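Local coordinates for GTPase activator-like protein (Chaetomium thermophilum, PDB 6SSH) that probably stimulates GTP hydrolysis by a small GTPase, this chain being the Rap/Ran-GAP domain of a TSC2-like protein, at residues 15-20 with 118-123. Residues are numbered along the deposited sequence; the frame is centred on the assembly and turned at random. Where two conformers were deposited one is given.
Sequences THETEI and DTFPSQ. With EDO (1,2-ethanediol), chain D.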
loop_
_atom_site.group_PDB
_atom_site.type_symbol
_atom_site.label_atom_id
_atom_site.label_comp_id
_atom_site.label_asym_id
_atom_site.label_seq_id
_atom_site.Cartn_x
_atom_site.Cartn_y
_atom_site.Cartn_z
ATOM N N THR A 15 13.426 -9.498 2.411
ATOM C CA THR A 15 13.596 -8.956 3.739
ATOM C C THR A 15 13.983 -7.498 3.756
ATOM O O THR A 15 13.815 -6.849 4.781
ATOM C CB THR A 15 14.663 -9.746 4.536
ATOM O OG1 THR A 15 15.894 -9.681 3.855
ATOM C CG2 THR A 15 14.246 -11.213 4.718
ATOM N N HIS A 16 14.495 -6.978 2.625
ATOM C CA HIS A 16 15.132 -5.646 2.611
ATOM C C HIS A 16 14.426 -4.710 1.667
ATOM O O HIS A 16 13.947 -5.113 0.615
ATOM C CB HIS A 16 16.612 -5.767 2.174
ATOM C CG HIS A 16 17.413 -4.505 2.318
ATOM N ND1 HIS A 16 17.451 -3.503 1.359
ATOM C CD2 HIS A 16 18.279 -4.121 3.288
ATOM C CE1 HIS A 16 18.262 -2.538 1.760
ATOM N NE2 HIS A 16 18.795 -2.898 2.922
ATOM N N GLU A 17 14.359 -3.440 2.049
ATOM C CA GLU A 17 13.644 -2.434 1.263
ATOM C C GLU A 17 14.023 -2.424 -0.209
ATOM O O GLU A 17 13.130 -2.319 -1.051
ATOM C CB GLU A 17 13.975 -1.086 1.874
ATOM C CG GLU A 17 13.831 0.164 1.091
ATOM C CD GLU A 17 14.070 1.320 2.096
ATOM O OE1 GLU A 17 15.188 1.523 2.646
ATOM O OE2 GLU A 17 13.079 1.857 2.418
ATOM N N THR A 18 15.297 -2.432 -0.548
ATOM C CA THR A 18 15.705 -2.180 -1.917
ATOM C C THR A 18 15.174 -3.265 -2.844
ATOM O O THR A 18 14.592 -2.986 -3.885
ATOM C CB THR A 18 17.240 -2.006 -1.979
ATOM O OG1 THR A 18 17.618 -1.053 -0.973
ATOM C CG2 THR A 18 17.681 -1.499 -3.322
ATOM N N GLU A 19 15.332 -4.523 -2.450
ATOM C CA GLU A 19 14.824 -5.600 -3.295
ATOM C C GLU A 19 13.291 -5.612 -3.407
ATOM O O GLU A 19 12.682 -5.986 -4.445
ATOM C CB GLU A 19 15.375 -6.937 -2.811
ATOM C CG GLU A 19 14.812 -7.352 -1.444
ATOM C CD GLU A 19 15.448 -8.607 -0.856
ATOM O OE1 GLU A 19 16.091 -9.371 -1.632
ATOM O OE2 GLU A 19 15.257 -8.797 0.376
ATOM N N ILE A 20 12.623 -5.232 -2.321
ATOM C CA ILE A 20 11.156 -5.163 -2.346
ATOM C C ILE A 20 10.650 -4.065 -3.308
ATOM O O ILE A 20 9.746 -4.262 -4.107
ATOM C CB ILE A 20 10.635 -4.905 -0.889
ATOM C CG1 ILE A 20 10.871 -6.142 0.014
ATOM C CG2 ILE A 20 9.156 -4.512 -0.887
ATOM C CD1 ILE A 20 10.744 -5.806 1.484
ATOM N N ASP A 118 10.742 -1.985 10.806
ATOM C CA ASP A 118 11.813 -1.138 10.332
ATOM C C ASP A 118 12.257 -1.452 8.890
ATOM O O ASP A 118 13.307 -1.007 8.450
ATOM C CB ASP A 118 13.012 -1.186 11.294
ATOM C CG ASP A 118 13.651 -2.543 11.366
ATOM O OD1 ASP A 118 13.100 -3.519 10.832
ATOM O OD2 ASP A 118 14.724 -2.656 11.999
ATOM N N THR A 119 11.401 -2.187 8.158
ATOM C CA THR A 119 11.709 -2.578 6.766
ATOM C C THR A 119 11.943 -1.410 5.837
ATOM O O THR A 119 12.788 -1.522 4.952
ATOM C CB THR A 119 10.653 -3.529 6.190
ATOM O OG1 THR A 119 10.584 -4.692 7.009
ATOM C CG2 THR A 119 11.010 -3.970 4.772
ATOM N N PHE A 120 11.244 -0.279 6.030
ATOM C CA PHE A 120 11.271 0.814 5.080
ATOM C C PHE A 120 11.568 2.089 5.865
ATOM O O PHE A 120 10.683 2.927 6.104
ATOM C CB PHE A 120 9.906 0.974 4.384
ATOM C CG PHE A 120 9.402 -0.268 3.727
ATOM C CD1 PHE A 120 9.974 -0.744 2.531
ATOM C CD2 PHE A 120 8.338 -0.938 4.227
ATOM C CE1 PHE A 120 9.448 -1.903 1.951
ATOM C CE2 PHE A 120 7.816 -2.069 3.642
ATOM C CZ PHE A 120 8.399 -2.559 2.525
ATOM N N PRO A 121 12.805 2.251 6.312
ATOM C CA PRO A 121 13.100 3.341 7.246
ATOM C C PRO A 121 12.705 4.732 6.734
ATOM O O PRO A 121 13.016 5.174 5.653
ATOM C CB PRO A 121 14.625 3.230 7.490
ATOM C CG PRO A 121 15.128 2.246 6.494
ATOM C CD PRO A 121 13.980 1.426 5.980
ATOM N N SER A 122 11.937 5.416 7.568
ATOM C CA SER A 122 11.497 6.745 7.280
ATOM C C SER A 122 10.925 7.289 8.549
ATOM O O SER A 122 10.059 6.629 9.165
ATOM C CB SER A 122 10.383 6.789 6.245
ATOM O OG SER A 122 9.960 8.143 6.150
ATOM N N GLN A 123 11.287 8.516 8.821
ATOM C CA GLN A 123 10.683 9.223 9.938
ATOM C C GLN A 123 9.251 9.663 9.679
ATOM O O GLN A 123 8.642 10.252 10.570
ATOM C CB GLN A 123 11.493 10.466 10.291
ATOM C CG GLN A 123 11.546 11.526 9.251
ATOM C CD GLN A 123 12.643 12.533 9.563
ATOM O OE1 GLN A 123 13.031 12.702 10.725
ATOM N NE2 GLN A 123 13.171 13.181 8.528
HETATM C C1 EDO D . 9.651 -9.353 5.590
HETATM O O1 EDO D . 10.785 -10.200 5.463
HETATM C C2 EDO D . 10.185 -7.946 5.592
HETATM O O2 EDO D . 9.604 -7.218 6.649
HETATM O O HOH W 1 15.122 -2.937 4.824
#
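Ile-20 and Phe-120 make the apolar half of this contact, where the short helix 17-21 lies against the loop running toward strand 127-134. The CG2 methyl of Ile-20 meets the edge of the Phe-120 ring in its plane, 3.9 Å from CE1, while the Thr-119 methyl, CG2, sits over the centre of one ring face. A chi1 of -59° sets that methyl anti to the Thr-119 backbone N, where it also touches Ile-20 CD1 at 3.8 Å. Branched isoleucine can thus serve ring edge and threonine methyl with separate carbons, and both Ile-20 and Phe-120 reach Ile-8 of strand 2-10, so their burial continues the core.

Glu-17 belongs to the close-packed part too, though its end is polar: it runs out alongside the loop, its CB 3.3 Å from Thr-119 O and its OE1 3.5 Å from Pro-121 CD. The long acid suits this place because OE2, close to the CA of Phe-120, forms a salt bridge with Lys-96, which also donates to Pro-121 O; one lysine therefore ties helix and loop together.

The looser, solvent side has no direct hydrogen bond between the segments. A water bridges the backbones instead, accepting from Glu-17 N and donating to Thr-119 O at 2.7 Å. On the Thr-15 side, a 1,2-ethanediol, probably from the crystallisation liquor, donates through O2 to Thr-119 OG1, which is also hydrogen-bonded to Arg-116 O.

The helix start is held from within: His-16, at the N-cap, accepts from Thr-18 N through ND1, while Glu-19 OE2 takes the N-H of His-16 at 3.0 Å and, nearly straight (173°), that of Thr-15 as a further donor. His-16 and Glu-19 thus form a capping box, here opening a short helix packed beside the mixed sheet of a Rap/Ran-GAP domain.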